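PDB 6N7O: GIL01 gp7, which inhibits the host LexA repressor, probably by binding it as a small dimeric phage protein. Local coordinates for residues L8-E13 with K24-D29. Numbering follows the deposited sequence.
Sequences LDFIIE and KSYVID
The Tyr26 ring receives the Glu13 carboxylate at its edge, OE1 lying in the ring plane, while the two flat groups stand nearly upright to one another, 80° between their planes. The phenyl ring of Phe10 also has Glu13 at its edge, OE2 being in plane there, and Tyr26 CE2 comes up to that rim as well, 4.4 Å from Phe10 CE1. Phe10 CZ, the far end of that ring, lies 4.1 Å from Val27 CA, and Phe10 CE2 meets the methyl CG1 of Val27 at 4.3 Å. The polar link is a short hydrogen bond of 2.5 Å from Tyr26 OH to Glu13 OE1, which accepts through the syn lone pair, on the side of its other oxygen. Glu13 and Tyr26 approach from opposite directions; with CG anti to the backbone N (chi1 -179°) and the chain extended beyond it, Glu13 spans its share of the gap. Helices 2-16 and 24-34 form a helical hairpin joined through strand 21-23; segments 8-13 and 24-29 run nearly antiparallel, at 157°. Their axes are 12.3 Å apart, a distance bridged by Phe10, which reaches the backbone of Val27, and by Glu13 meeting Tyr26. The other carboxylate oxygen, Glu13 OE2, makes a salt bridge to Arg30, one turn beyond Tyr26 on helix 24-34, which together with the tyrosine bond should limit rotation of the carboxylate and favour its charged form. Phe10 is buried, packing also on Arg30 and Leu31 of its own chain and on Leu31 of the second subunit, while Val27 rests against Leu14 of that subunit.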
loop_
_atom_site.group_PDB
_atom_site.type_symbol
_atom_site.label_atom_id
_atom_site.label_comp_id
_atom_site.label_asym_id
_atom_site.label_seq_id
_atom_site.Cartn_x
_atom_site.Cartn_y
_atom_site.Cartn_z
ATOM N N LEU A 8 -5.880 3.505 -5.649
ATOM C CA LEU A 8 -5.300 4.389 -6.654
ATOM C C LEU A 8 -4.940 5.751 -6.061
ATOM O O LEU A 8 -3.894 6.319 -6.397
ATOM C CB LEU A 8 -6.259 4.534 -7.832
ATOM C CG LEU A 8 -6.208 3.332 -8.786
ATOM C CD1 LEU A 8 -7.295 3.377 -9.845
ATOM C CD2 LEU A 8 -4.827 3.215 -9.448
ATOM N N ASP A 9 -5.775 6.283 -5.163
ATOM C CA ASP A 9 -5.428 7.564 -4.547
ATOM C C ASP A 9 -4.185 7.455 -3.668
ATOM O O ASP A 9 -3.399 8.412 -3.591
ATOM C CB ASP A 9 -6.614 8.126 -3.753
ATOM C CG ASP A 9 -7.662 8.779 -4.655
ATOM O OD1 ASP A 9 -7.364 9.033 -5.840
ATOM O OD2 ASP A 9 -8.788 9.046 -4.187
ATOM N N PHE A 10 -3.966 6.305 -3.009
ATOM C CA PHE A 10 -2.726 6.129 -2.261
ATOM C C PHE A 10 -1.540 6.053 -3.207
ATOM O O PHE A 10 -0.494 6.657 -2.944
ATOM C CB PHE A 10 -2.804 4.875 -1.380
ATOM C CG PHE A 10 -1.569 4.629 -0.548
ATOM C CD1 PHE A 10 -0.909 5.678 0.084
ATOM C CD2 PHE A 10 -1.083 3.340 -0.373
ATOM C CE1 PHE A 10 0.212 5.439 0.871
ATOM C CE2 PHE A 10 0.033 3.095 0.417
ATOM C CZ PHE A 10 0.694 4.143 1.032
ATOM N N ILE A 11 -1.691 5.350 -4.333
ATOM C CA ILE A 11 -0.625 5.321 -5.332
ATOM C C ILE A 11 -0.292 6.733 -5.803
ATOM O O ILE A 11 0.884 7.085 -5.986
ATOM C CB ILE A 11 -1.023 4.408 -6.505
ATOM C CG1 ILE A 11 -1.064 2.953 -6.044
ATOM C CG2 ILE A 11 -0.054 4.554 -7.665
ATOM C CD1 ILE A 11 -1.755 2.017 -7.039
ATOM N N ILE A 12 -1.313 7.563 -6.020
ATOM C CA ILE A 12 -1.071 8.946 -6.432
ATOM C C ILE A 12 -0.338 9.703 -5.328
ATOM O O ILE A 12 0.604 10.463 -5.599
ATOM C CB ILE A 12 -2.395 9.635 -6.808
ATOM C CG1 ILE A 12 -3.004 8.968 -8.038
ATOM C CG2 ILE A 12 -2.179 11.137 -7.089
ATOM C CD1 ILE A 12 -4.421 9.358 -8.274
ATOM N N GLU A 13 -0.762 9.513 -4.072
ATOM C CA GLU A 13 -0.082 10.161 -2.953
ATOM C C GLU A 13 1.405 9.823 -2.926
ATOM O O GLU A 13 2.236 10.696 -2.657
ATOM C CB GLU A 13 -0.746 9.773 -1.625
ATOM C CG GLU A 13 -0.103 10.446 -0.425
ATOM C CD GLU A 13 -0.601 9.901 0.918
ATOM O OE1 GLU A 13 -0.053 10.321 1.946
ATOM O OE2 GLU A 13 -1.537 9.062 0.943
ATOM N N LYS A 24 7.958 2.669 6.421
ATOM C CA LYS A 24 7.197 1.430 6.294
ATOM C C LYS A 24 5.937 1.474 7.151
ATOM O O LYS A 24 4.864 1.028 6.725
ATOM C CB LYS A 24 8.068 0.238 6.692
ATOM C CG LYS A 24 7.531 -1.126 6.269
ATOM C CD LYS A 24 8.376 -2.260 6.827
ATOM C CE LYS A 24 8.060 -2.561 8.297
ATOM N NZ LYS A 24 8.933 -3.593 8.873
ATOM N N SER A 25 6.057 1.985 8.378
ATOM C CA SER A 25 4.884 2.087 9.237
ATOM C C SER A 25 3.800 2.947 8.593
ATOM O O SER A 25 2.606 2.642 8.715
ATOM C CB SER A 25 5.278 2.648 10.602
ATOM O OG SER A 25 5.811 3.947 10.459
ATOM N N TYR A 26 4.193 4.022 7.897
ATOM C CA TYR A 26 3.207 4.849 7.207
ATOM C C TYR A 26 2.511 4.073 6.093
ATOM O O TYR A 26 1.287 4.162 5.944
ATOM C CB TYR A 26 3.851 6.109 6.629
ATOM C CG TYR A 26 2.818 7.017 5.996
ATOM C CD1 TYR A 26 1.869 7.652 6.779
ATOM C CD2 TYR A 26 2.777 7.219 4.624
ATOM C CE1 TYR A 26 0.908 8.478 6.222
ATOM C CE2 TYR A 26 1.820 8.048 4.049
ATOM C CZ TYR A 26 0.887 8.678 4.857
ATOM O OH TYR A 26 -0.073 9.513 4.317
ATOM N N VAL A 27 3.279 3.343 5.276
ATOM C CA VAL A 27 2.671 2.544 4.208
ATOM C C VAL A 27 1.673 1.557 4.799
ATOM O O VAL A 27 0.554 1.400 4.301
ATOM C CB VAL A 27 3.751 1.818 3.379
ATOM C CG1 VAL A 27 3.137 0.831 2.399
ATOM C CG2 VAL A 27 4.623 2.832 2.623
ATOM N N ILE A 28 2.065 0.883 5.876
ATOM C CA ILE A 28 1.166 -0.082 6.506
ATOM C C ILE A 28 -0.092 0.612 7.012
ATOM O O ILE A 28 -1.212 0.138 6.791
ATOM C CB ILE A 28 1.899 -0.812 7.640
ATOM C CG1 ILE A 28 2.948 -1.768 7.053
ATOM C CG2 ILE A 28 0.896 -1.516 8.565
ATOM C CD1 ILE A 28 3.861 -2.381 8.105
ATOM N N ASP A 29 0.073 1.744 7.706
ATOM C CA ASP A 29 -1.089 2.485 8.196
ATOM C C ASP A 29 -2.038 2.824 7.054
ATOM O O ASP A 29 -3.254 2.652 7.175
ATOM C CB ASP A 29 -0.659 3.768 8.908
ATOM C CG ASP A 29 -0.123 3.522 10.312
ATOM O OD1 ASP A 29 -0.221 2.386 10.821
ATOM O OD2 ASP A 29 0.396 4.486 10.916
#